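Local coordinates for DNA replication and repair protein RecF (Caldanaerobacter subterraneus subsp. tengcongensis, PDB 5Z69) that binds ATP and probably single-stranded DNA, and is thought to act in DNA replication, recombinational repair and the SOS response, at residues Asn17-Lys22 against Gly56-Gly61; Ser62-Leu67 against Ile91-Lys96; Arg199-Arg204 against Asn233-Lys238. All blocks are in the same frame, centred on the assembly; numbering follows the deposited sequence.

Contact 1: Asn17-Lys22 against Gly56-Gly61; sequences NFRNLK and GRSFRG. With AGS (phosphothiophosphoric acid-adenylate ester), chain C.
R19 and R60 meet beside the adenine and alpha-phosphate of the ATP analogue AGS, in the nucleotide site of this P-loop, ABC-type ATPase. The backbones stay far apart, with CA of R19 11.4 Å from CA of S58, so the side-chain ends make the contact. The tight part is around buried R19. Its CG lies beside the backbone N (chi1 -66°) and the chain bends at chi2 (-79°). The chain crosses a face of the adenine, with R19 CD 3.2 Å from AGS N7 and above the ring plane, and the guanidinium drops to the N7 edge. R19 NH1 donates to AGS N7 over 3.2 Å, nearly straight at 164°, and N7 lies in the plane of the guanidinium. R60 NH1 sits over one face of that guanidinium, 3.4 Å from R19 NH2. These are two donors and do not bond. E48 forms salt bridges to R19 NE and R60 NH1 and probably offsets the two like charges. Replacing R19 with an alanine removes the donor to N7 and would probably leave the adenine less firmly placed and E48 short of one charged mate. The looser side is at R60, which is partly exposed. Its NH2 makes a weak bond to AGS O2A, but the position of this nitrogen is doubtful. S58 OG bonds E48 and closes an ST turn, accepting from R60 N at 3.1 Å.

Contact 2: Ser62-Leu67 against Ile91-Lys96; sequences SKMSEL and IEFGYK. With AGS (phosphothiophosphoric acid-adenylate ester), chain C.
One water is shared by S65 and Y95. It accepts from S65 N at 3.0 Å and makes a weak bond with Y95 OH at 3.4 Å. It lies beside a Met-aromatic contact, where the loop after helix 43-55 packs on strand 86-96 of the six-stranded antiparallel sheet. No direct hydrogen bond crosses between the two segments, so packing and this water join them.

M64 carries most of the contact. Its CB stands over the centre of the Y95 ring, 3.6 Å from the centroid and 12° off the ring normal. This is a CH-pi contact. The bend at chi2 brings the sulfur toward F93, and chi3 then sets the methyl CE. M64 SD is still over the Y95 face, 4.6 Å from the centroid, but is obliquely placed on the F93 ring, 3.7 Å from F93 CE1. Two aromatic rings thus hold one thioether. Both rings have CG anti to the backbone N (chi1 -166° at F93 and 172° at Y95), and both reach from the strand toward the loop. G94 lies between them in sequence. L52 of helix 43-55 also touches both M64 and F93.

The other side of the loop serves the nucleotide. Residues 64-67 form a short turn with helical backbone angles, held by E66 N to K63 O and L67 N to M64 O. The E66 side chain also closes back on this turn: K63 N donates to E66 OE2 at 3.0 Å, from above the carboxylate plane. The carbonyl E66 O faces the adenine and accepts from AGS N6 at 2.8 Å.

Contact 3: Arg199-Arg204 against Asn233-Lys238; sequences RIIKVR and NSAGVK
Helix 186-222 packs on the turn that follows strand 227-232, and I201 makes every contact across the two segments. Its CG2 touches N233 CB at 4.2 Å, and the I201 and N233 side chains cross at about a right angle. The other branch goes further along the turn. I201 CG1 lies beside the backbone N and anti to the carbonyl carbon (chi1 -76°), which sends CD1 toward S234 and A235. CD1 lies 3.7 Å from S234 OG and 4.3 Å from A235 CB. The S234 hydroxyl meets this methyl without a polar bond to it. Its hydrogen-bond partner is E274, which also takes a salt bridge from R204, one turn of helix further on.

The turn is a type I beta turn from N233 to G236, and N233 opens it as an Asx turn. N233 OD1 accepts from A235 N at 3.0 Å, in the carbonyl plane and on a lone pair. The same oxygen accepts from V237 N at 3.2 Å, tilted 20° from that plane. The other end of the amide is used too, as N233 ND2 donates to V237 O at 2.7 Å, with V237 O close to the amide plane. Three bonds therefore hold the rotation of this buried amide. K249 NZ of helix 243-256 hydrogen-bonds A235 O.

How the contacts relate
Contacts 1 and 2 both line the adenine side of the nucleotide pocket, with centres 7 Å apart, and touch AGS. They are joined directly: R19 N lies 2.7 Å from L67 O and R19 NH2 lies 3.2 Å from S62 OG, both probable hydrogen bonds. F18 CE1 packs on L67 CD1 at 3.6 Å. Contact 1 supplies a donor to adenine N7 and contact 2 an acceptor for N6, its neighbouring amino group, consistent with a role in holding the base. Contact 3 stands apart in the helical part of the chain, on the opposite side of its centre. Its centre lies about 35 Å and about 34 Å from those of contacts 1 and 2.

Contact 1: Asn17-Lys22 against Gly56-Gly61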
loop_
_atom_site.group_PDB
_atom_site.type_symbol
_atom_site.label_atom_id
_atom_site.label_comp_id
_atom_site.label_asym_id
_atom_site.label_seq_id
_atom_site.Cartn_x
_atom_site.Cartn_y
_atom_site.Cartn_z
ATOM N N ASN A 17 15.983 18.223 38.336
ATOM C CA ASN A 17 14.560 18.477 38.026
ATOM C C ASN A 17 14.044 17.665 36.846
ATOM O O ASN A 17 13.160 18.121 36.100
ATOM C CB ASN A 17 14.300 19.957 37.740
ATOM C CG ASN A 17 14.520 20.838 38.956
ATOM O OD1 ASN A 17 14.347 20.403 40.092
ATOM N ND2 ASN A 17 14.903 22.081 38.717
ATOM N N PHE A 18 14.597 16.475 36.646
ATOM C CA PHE A 18 14.114 15.662 35.551
ATOM C C PHE A 18 13.017 14.731 36.062
ATOM O O PHE A 18 13.277 13.897 36.919
ATOM C CB PHE A 18 15.246 14.863 34.893
ATOM C CG PHE A 18 14.820 14.178 33.622
ATOM C CD1 PHE A 18 14.936 14.825 32.397
ATOM C CD2 PHE A 18 14.261 12.912 33.654
ATOM C CE1 PHE A 18 14.542 14.205 31.220
ATOM C CE2 PHE A 18 13.850 12.278 32.468
ATOM C CZ PHE A 18 13.992 12.933 31.253
ATOM N N ARG A 19 11.797 14.898 35.545
ATOM C CA ARG A 19 10.651 14.094 35.977
ATOM C C ARG A 19 10.551 14.045 37.519
ATOM O O ARG A 19 10.648 15.073 38.177
ATOM C CB ARG A 19 10.747 12.675 35.398
ATOM C CG ARG A 19 10.619 12.582 33.867
ATOM C CD ARG A 19 9.156 12.663 33.380
ATOM N NE ARG A 19 9.036 12.181 32.010
ATOM C CZ ARG A 19 7.886 12.105 31.332
ATOM N NH1 ARG A 19 6.737 12.491 31.871
ATOM N NH2 ARG A 19 7.880 11.646 30.098
ATOM N N ASN A 20 10.399 12.850 38.084
ATOM C CA ASN A 20 10.348 12.653 39.519
ATOM C C ASN A 20 11.733 12.339 40.083
ATOM O O ASN A 20 11.859 12.034 41.268
ATOM C CB ASN A 20 9.373 11.509 39.868
ATOM C CG ASN A 20 9.991 10.123 39.673
ATOM O OD1 ASN A 20 10.708 9.873 38.694
ATOM N ND2 ASN A 20 9.739 9.228 40.621
ATOM N N LEU A 21 12.781 12.349 39.263
ATOM C CA LEU A 21 14.116 11.958 39.773
ATOM C C LEU A 21 14.683 13.050 40.686
ATOM O O LEU A 21 14.552 14.248 40.348
ATOM C CB LEU A 21 15.056 11.679 38.582
ATOM C CG LEU A 21 15.114 10.289 37.939
ATOM C CD1 LEU A 21 13.776 9.910 37.672
ATOM C CD2 LEU A 21 15.839 10.311 36.608
ATOM N N LYS A 22 15.259 12.676 41.820
ATOM C CA LYS A 22 15.903 13.653 42.652
ATOM C C LYS A 22 17.216 14.115 42.002
ATOM O O LYS A 22 17.703 13.488 41.054
ATOM C CB LYS A 22 16.142 13.084 44.038
ATOM C CG LYS A 22 14.904 12.509 44.698
ATOM C CD LYS A 22 13.944 13.622 45.060
ATOM C CE LYS A 22 12.750 13.145 45.907
ATOM N NZ LYS A 22 11.639 12.586 45.103
ATOM N N GLY A 56 17.807 13.775 21.827
ATOM C CA GLY A 56 17.306 15.112 22.082
ATOM C C GLY A 56 15.789 15.171 22.239
ATOM O O GLY A 56 15.179 16.224 22.077
ATOM N N ARG A 57 15.177 14.037 22.561
ATOM C CA ARG A 57 13.736 14.006 22.815
ATOM C C ARG A 57 13.382 12.807 23.682
ATOM O O ARG A 57 14.242 11.946 23.945
ATOM C CB ARG A 57 12.948 13.933 21.503
ATOM C CG ARG A 57 13.153 12.608 20.812
ATOM C CD ARG A 57 12.468 12.590 19.469
ATOM N NE ARG A 57 12.775 11.355 18.759
ATOM C CZ ARG A 57 12.272 11.027 17.578
ATOM N NH1 ARG A 57 11.427 11.843 16.966
ATOM N NH2 ARG A 57 12.615 9.876 17.016
ATOM N N SER A 58 12.131 12.778 24.145
ATOM C CA SER A 58 11.572 11.662 24.902
ATOM C C SER A 58 11.304 10.465 23.992
ATOM O O SER A 58 10.627 10.614 22.981
ATOM C CB SER A 58 10.259 12.083 25.573
ATOM O OG SER A 58 9.591 10.975 26.152
ATOM N N PHE A 59 11.795 9.279 24.348
ATOM C CA PHE A 59 11.461 8.082 23.566
ATOM C C PHE A 59 9.987 7.714 23.723
ATOM O O PHE A 59 9.467 6.914 22.968
ATOM C CB PHE A 59 12.343 6.882 23.944
ATOM C CG PHE A 59 12.002 6.246 25.266
ATOM C CD1 PHE A 59 11.110 5.185 25.336
ATOM C CD2 PHE A 59 12.603 6.681 26.440
ATOM C CE1 PHE A 59 10.800 4.596 26.553
ATOM C CE2 PHE A 59 12.305 6.085 27.670
ATOM C CZ PHE A 59 11.399 5.046 27.724
ATOM N N ARG A 60 9.323 8.287 24.714
ATOM C CA ARG A 60 7.914 8.001 24.929
ATOM C C ARG A 60 7.024 8.918 24.096
ATOM O O ARG A 60 5.804 8.763 24.084
ATOM C CB ARG A 60 7.555 8.157 26.395
ATOM C CG ARG A 60 8.237 7.209 27.332
ATOM C CD ARG A 60 8.569 7.964 28.594
ATOM N NE ARG A 60 8.169 7.234 29.778
ATOM C CZ ARG A 60 8.477 7.599 31.012
ATOM N NH1 ARG A 60 9.193 8.697 31.229
ATOM N NH2 ARG A 60 8.060 6.861 32.031
ATOM N N GLY A 61 7.638 9.883 23.416
ATOM C CA GLY A 61 6.891 10.834 22.617
ATOM C C GLY A 61 6.347 12.008 23.413
ATOM O O GLY A 61 5.549 12.786 22.890
HETATM P PG AGS C . 8.610 1.628 34.046
HETATM S S1G AGS C . 10.125 0.405 33.882
HETATM O O2G AGS C . 7.415 0.879 34.725
HETATM O O3G AGS C . 8.185 2.010 32.594
HETATM P PB AGS C . 8.460 3.277 36.338
HETATM O O1B AGS C . 9.534 3.282 37.375
HETATM O O2B AGS C . 7.356 2.260 36.672
HETATM O O3B AGS C . 9.024 2.918 34.870
HETATM P PA AGS C . 8.359 6.024 35.735
HETATM O O1A AGS C . 9.887 5.892 35.696
HETATM O O2A AGS C . 7.636 6.281 34.449
HETATM O O3A AGS C . 7.740 4.697 36.371
HETATM O "O5'" AGS C . 7.950 7.099 36.778
HETATM C "C5'" AGS C . 6.964 8.035 36.445
HETATM C "C4'" AGS C . 6.525 8.595 37.762
HETATM O "O4'" AGS C . 6.990 9.958 37.872
HETATM C "C3'" AGS C . 5.011 8.642 37.938
HETATM O "O3'" AGS C . 4.659 8.415 39.298
HETATM C "C2'" AGS C . 4.660 10.038 37.416
HETATM O "O2'" AGS C . 3.488 10.569 38.028
HETATM C "C1'" AGS C . 5.894 10.850 37.828
HETATM N N9 AGS C . 6.212 11.938 36.917
HETATM C C8 AGS C . 6.101 11.946 35.547
HETATM N N7 AGS C . 6.435 13.084 34.993
HETATM C C5 AGS C . 6.794 13.884 36.064
HETATM C C6 AGS C . 7.243 15.216 36.155
HETATM N N6 AGS C . 7.430 16.003 35.092
HETATM N N1 AGS C . 7.491 15.718 37.385
HETATM C C2 AGS C . 7.311 14.930 38.449
HETATM N N3 AGS C . 6.892 13.662 38.491
HETATM C C4 AGS C . 6.654 13.197 37.258
#

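Contact 2: Ser62-Leu67 against Ile91-Lys96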
loop_
_atom_site.group_PDB
_atom_site.type_symbol
_atom_site.label_atom_id
_atom_site.label_comp_id
_atom_site.label_asym_id
_atom_site.label_seq_id
_atom_site.Cartn_x
_atom_site.Cartn_y
_atom_site.Cartn_z
ATOM N N SER A 62 6.783 12.156 24.665
ATOM C CA SER A 62 6.290 13.245 25.521
ATOM C C SER A 62 6.830 14.602 25.104
ATOM O O SER A 62 7.940 14.696 24.602
ATOM C CB SER A 62 6.657 12.984 26.975
ATOM O OG SER A 62 6.345 11.652 27.340
ATOM N N LYS A 63 6.040 15.655 25.309
ATOM C CA LYS A 63 6.526 17.014 25.110
ATOM C C LYS A 63 7.598 17.302 26.144
ATOM O O LYS A 63 7.520 16.800 27.260
ATOM C CB LYS A 63 5.401 18.051 25.254
ATOM C CG LYS A 63 4.104 17.708 24.538
ATOM C CD LYS A 63 2.962 18.544 25.104
ATOM N N MET A 64 8.566 18.134 25.764
ATOM C CA MET A 64 9.628 18.610 26.654
ATOM C C MET A 64 9.117 19.114 27.999
ATOM O O MET A 64 9.657 18.756 29.038
ATOM C CB MET A 64 10.407 19.733 25.973
ATOM C CG MET A 64 11.395 19.263 24.946
ATOM S SD MET A 64 12.859 18.655 25.797
ATOM C CE MET A 64 12.824 16.961 25.280
ATOM N N SER A 65 8.067 19.936 27.982
ATOM C CA SER A 65 7.546 20.511 29.228
ATOM C C SER A 65 7.073 19.428 30.205
ATOM O O SER A 65 6.992 19.655 31.403
ATOM C CB SER A 65 6.398 21.497 28.931
ATOM O OG SER A 65 5.276 20.832 28.357
ATOM N N GLU A 66 6.762 18.241 29.695
ATOM C CA GLU A 66 6.351 17.155 30.582
ATOM C C GLU A 66 7.511 16.527 31.334
ATOM O O GLU A 66 7.290 15.853 32.339
ATOM C CB GLU A 66 5.628 16.066 29.804
ATOM C CG GLU A 66 4.350 16.509 29.117
ATOM C CD GLU A 66 3.728 15.341 28.352
ATOM O OE1 GLU A 66 3.437 14.301 28.988
ATOM O OE2 GLU A 66 3.594 15.438 27.115
ATOM N N LEU A 67 8.738 16.729 30.855
ATOM C CA LEU A 67 9.906 16.168 31.550
ATOM C C LEU A 67 10.376 17.045 32.701
ATOM O O LEU A 67 11.217 16.630 33.532
ATOM C CB LEU A 67 11.078 15.958 30.584
ATOM C CG LEU A 67 10.804 15.255 29.257
ATOM C CD1 LEU A 67 12.096 14.703 28.685
ATOM C CD2 LEU A 67 9.789 14.166 29.441
ATOM N N ILE A 91 28.051 15.762 27.338
ATOM C CA ILE A 91 26.839 16.111 26.624
ATOM C C ILE A 91 25.841 16.686 27.600
ATOM O O ILE A 91 25.418 16.011 28.550
ATOM C CB ILE A 91 26.209 14.877 25.909
ATOM C CG1 ILE A 91 27.220 14.216 24.958
ATOM C CG2 ILE A 91 24.889 15.269 25.172
ATOM C CD1 ILE A 91 26.592 12.976 24.234
ATOM N N GLU A 92 25.463 17.935 27.360
ATOM C CA GLU A 92 24.518 18.634 28.229
ATOM C C GLU A 92 23.233 19.031 27.535
ATOM O O GLU A 92 23.256 19.566 26.422
ATOM C CB GLU A 92 25.147 19.900 28.785
ATOM C CG GLU A 92 26.403 19.684 29.580
ATOM C CD GLU A 92 27.026 21.009 29.907
ATOM O OE1 GLU A 92 27.726 21.535 29.020
ATOM O OE2 GLU A 92 26.762 21.560 31.011
ATOM N N PHE A 93 22.119 18.844 28.231
ATOM C CA PHE A 93 20.798 19.185 27.684
ATOM C C PHE A 93 19.994 19.894 28.764
ATOM O O PHE A 93 19.615 19.277 29.762
ATOM C CB PHE A 93 20.074 17.924 27.226
ATOM C CG PHE A 93 18.865 18.175 26.360
ATOM C CD1 PHE A 93 17.720 18.792 26.878
ATOM C CD2 PHE A 93 18.847 17.759 25.041
ATOM C CE1 PHE A 93 16.572 19.005 26.061
ATOM C CE2 PHE A 93 17.702 17.963 24.217
ATOM C CZ PHE A 93 16.577 18.588 24.735
ATOM N N GLY A 94 19.778 21.194 28.582
ATOM C CA GLY A 94 18.996 21.984 29.514
ATOM C C GLY A 94 17.732 22.485 28.810
ATOM O O GLY A 94 17.784 22.956 27.676
ATOM N N TYR A 95 16.585 22.361 29.461
ATOM C CA TYR A 95 15.344 22.909 28.894
ATOM C C TYR A 95 14.588 23.753 29.919
ATOM O O TYR A 95 14.367 23.287 31.030
ATOM C CB TYR A 95 14.433 21.798 28.391
ATOM C CG TYR A 95 13.039 22.274 27.964
ATOM C CD1 TYR A 95 12.822 22.828 26.707
ATOM C CD2 TYR A 95 11.948 22.158 28.822
ATOM C CE1 TYR A 95 11.545 23.267 26.312
ATOM C CE2 TYR A 95 10.671 22.590 28.441
ATOM C CZ TYR A 95 10.478 23.140 27.186
ATOM O OH TYR A 95 9.213 23.553 26.816
ATOM N N LYS A 96 14.180 24.964 29.534
ATOM C CA LYS A 96 13.368 25.856 30.401
ATOM C C LYS A 96 11.912 25.901 29.930
ATOM O O LYS A 96 11.673 25.897 28.723
ATOM C CB LYS A 96 13.890 27.290 30.387
ATOM C CG LYS A 96 15.053 27.615 31.254
ATOM C CD LYS A 96 15.102 29.129 31.490
ATOM C CE LYS A 96 13.947 29.610 32.371
ATOM N NZ LYS A 96 14.306 30.918 33.034
HETATM P PG AGS C . 8.610 1.628 34.046
HETATM S S1G AGS C . 10.125 0.405 33.882
HETATM O O2G AGS C . 7.415 0.879 34.725
HETATM O O3G AGS C . 8.185 2.010 32.594
HETATM P PB AGS C . 8.460 3.277 36.338
HETATM O O1B AGS C . 9.534 3.282 37.375
HETATM O O2B AGS C . 7.356 2.260 36.672
HETATM O O3B AGS C . 9.024 2.918 34.870
HETATM P PA AGS C . 8.359 6.024 35.735
HETATM O O1A AGS C . 9.887 5.892 35.696
HETATM O O2A AGS C . 7.636 6.281 34.449
HETATM O O3A AGS C . 7.740 4.697 36.371
HETATM O "O5'" AGS C . 7.950 7.099 36.778
HETATM C "C5'" AGS C . 6.964 8.035 36.445
HETATM C "C4'" AGS C . 6.525 8.595 37.762
HETATM O "O4'" AGS C . 6.990 9.958 37.872
HETATM C "C3'" AGS C . 5.011 8.642 37.938
HETATM O "O3'" AGS C . 4.659 8.415 39.298
HETATM C "C2'" AGS C . 4.660 10.038 37.416
HETATM O "O2'" AGS C . 3.488 10.569 38.028
HETATM C "C1'" AGS C . 5.894 10.850 37.828
HETATM N N9 AGS C . 6.212 11.938 36.917
HETATM C C8 AGS C . 6.101 11.946 35.547
HETATM N N7 AGS C . 6.435 13.084 34.993
HETATM C C5 AGS C . 6.794 13.884 36.064
HETATM C C6 AGS C . 7.243 15.216 36.155
HETATM N N6 AGS C . 7.430 16.003 35.092
HETATM N N1 AGS C . 7.491 15.718 37.385
HETATM C C2 AGS C . 7.311 14.930 38.449
HETATM N N3 AGS C . 6.892 13.662 38.491
HETATM C C4 AGS C . 6.654 13.197 37.258
HETATM O O HOH W 1 7.032 21.303 25.575
#

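Contact 3: Arg199-Arg204 against Asn233-Lys238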
loop_
_atom_site.group_PDB
_atom_site.type_symbol
_atom_site.label_atom_id
_atom_site.label_comp_id
_atom_site.label_asym_id
_atom_site.label_seq_id
_atom_site.Cartn_x
_atom_site.Cartn_y
_atom_site.Cartn_z
ATOM N N ARG A 199 15.411 11.937 -3.169
ATOM C CA ARG A 199 16.576 11.552 -2.363
ATOM C C ARG A 199 16.176 10.748 -1.125
ATOM O O ARG A 199 16.816 9.762 -0.772
ATOM C CB ARG A 199 17.361 12.781 -1.964
ATOM C CG ARG A 199 18.129 13.360 -3.112
ATOM C CD ARG A 199 19.344 14.086 -2.601
ATOM N NE ARG A 199 18.973 15.322 -1.934
ATOM C CZ ARG A 199 18.847 16.481 -2.563
ATOM N NH1 ARG A 199 19.058 16.540 -3.870
ATOM N NH2 ARG A 199 18.514 17.577 -1.891
ATOM N N ILE A 200 15.082 11.151 -0.498
ATOM C CA ILE A 200 14.598 10.499 0.710
ATOM C C ILE A 200 14.091 9.083 0.408
ATOM O O ILE A 200 14.403 8.131 1.131
ATOM C CB ILE A 200 13.500 11.370 1.353
ATOM C CG1 ILE A 200 14.153 12.504 2.169
ATOM C CG2 ILE A 200 12.557 10.548 2.231
ATOM C CD1 ILE A 200 13.242 13.710 2.351
ATOM N N ILE A 201 13.313 8.945 -0.662
ATOM C CA ILE A 201 12.836 7.624 -1.068
ATOM C C ILE A 201 14.018 6.701 -1.328
ATOM O O ILE A 201 14.043 5.559 -0.864
ATOM C CB ILE A 201 11.941 7.716 -2.324
ATOM C CG1 ILE A 201 10.566 8.242 -1.923
ATOM C CG2 ILE A 201 11.831 6.351 -3.025
ATOM C CD1 ILE A 201 9.790 8.861 -3.065
ATOM N N LYS A 202 15.023 7.213 -2.033
ATOM C CA LYS A 202 16.194 6.405 -2.360
ATOM C C LYS A 202 16.880 5.872 -1.102
ATOM O O LYS A 202 17.214 4.687 -1.017
ATOM C CB LYS A 202 17.195 7.210 -3.195
ATOM C CG LYS A 202 18.382 6.370 -3.645
ATOM C CD LYS A 202 19.695 7.130 -3.615
ATOM C CE LYS A 202 20.197 7.310 -2.182
ATOM N NZ LYS A 202 21.536 7.977 -2.095
ATOM N N VAL A 203 17.079 6.739 -0.116
ATOM C CA VAL A 203 17.751 6.303 1.093
ATOM C C VAL A 203 16.867 5.393 1.940
ATOM O O VAL A 203 17.351 4.414 2.528
ATOM C CB VAL A 203 18.208 7.500 1.938
ATOM C CG1 VAL A 203 18.742 7.019 3.296
ATOM C CG2 VAL A 203 19.251 8.303 1.174
ATOM N N ARG A 204 15.577 5.706 2.011
ATOM C CA ARG A 204 14.655 4.839 2.740
ATOM C C ARG A 204 14.678 3.429 2.164
ATOM O O ARG A 204 14.640 2.447 2.915
ATOM C CB ARG A 204 13.230 5.381 2.709
ATOM C CG ARG A 204 12.976 6.532 3.671
ATOM C CD ARG A 204 11.514 6.958 3.621
ATOM N NE ARG A 204 11.267 8.025 4.574
ATOM C CZ ARG A 204 10.102 8.629 4.745
ATOM N NH1 ARG A 204 9.047 8.277 4.012
ATOM N NH2 ARG A 204 9.996 9.595 5.648
ATOM N N ASN A 233 6.207 3.389 -1.393
ATOM C CA ASN A 233 6.675 4.758 -1.599
ATOM C C ASN A 233 5.698 5.596 -2.422
ATOM O O ASN A 233 4.785 5.067 -3.088
ATOM C CB ASN A 233 8.064 4.770 -2.247
ATOM C CG ASN A 233 8.058 4.251 -3.661
ATOM O OD1 ASN A 233 7.667 4.956 -4.594
ATOM N ND2 ASN A 233 8.524 3.021 -3.839
ATOM N N SER A 234 5.897 6.907 -2.373
ATOM C CA SER A 234 4.916 7.849 -2.905
ATOM C C SER A 234 5.081 8.064 -4.408
ATOM O O SER A 234 4.280 8.764 -5.030
ATOM C CB SER A 234 5.014 9.189 -2.176
ATOM O OG SER A 234 6.369 9.572 -1.987
ATOM N N ALA A 235 6.132 7.478 -4.969
ATOM C CA ALA A 235 6.414 7.568 -6.393
ATOM C C ALA A 235 5.716 6.418 -7.135
ATOM O O ALA A 235 5.689 6.419 -8.357
ATOM C CB ALA A 235 7.902 7.529 -6.654
ATOM N N GLY A 236 5.191 5.462 -6.367
ATOM C CA GLY A 236 4.441 4.331 -6.858
ATOM C C GLY A 236 5.387 3.360 -7.573
ATOM O O GLY A 236 4.970 2.519 -8.348
ATOM N N VAL A 237 6.679 3.464 -7.264
ATOM C CA VAL A 237 7.679 2.678 -7.992
ATOM C C VAL A 237 7.986 1.381 -7.211
ATOM O O VAL A 237 8.398 1.433 -6.035
ATOM C CB VAL A 237 8.946 3.539 -8.199
ATOM C CG1 VAL A 237 10.119 2.744 -8.781
ATOM C CG2 VAL A 237 8.639 4.704 -9.091
ATOM N N LYS A 238 7.732 0.232 -7.828
ATOM C CA LYS A 238 7.824 -1.061 -7.123
ATOM C C LYS A 238 9.275 -1.506 -6.916
ATOM O O LYS A 238 9.552 -2.323 -6.036
ATOM C CB LYS A 238 7.035 -2.154 -7.862
ATOM C CG LYS A 238 6.189 -3.047 -6.935
ATOM C CD LYS A 238 6.080 -4.477 -7.447
ATOM C CE LYS A 238 5.665 -4.509 -8.908
ATOM N NZ LYS A 238 5.747 -5.887 -9.492
#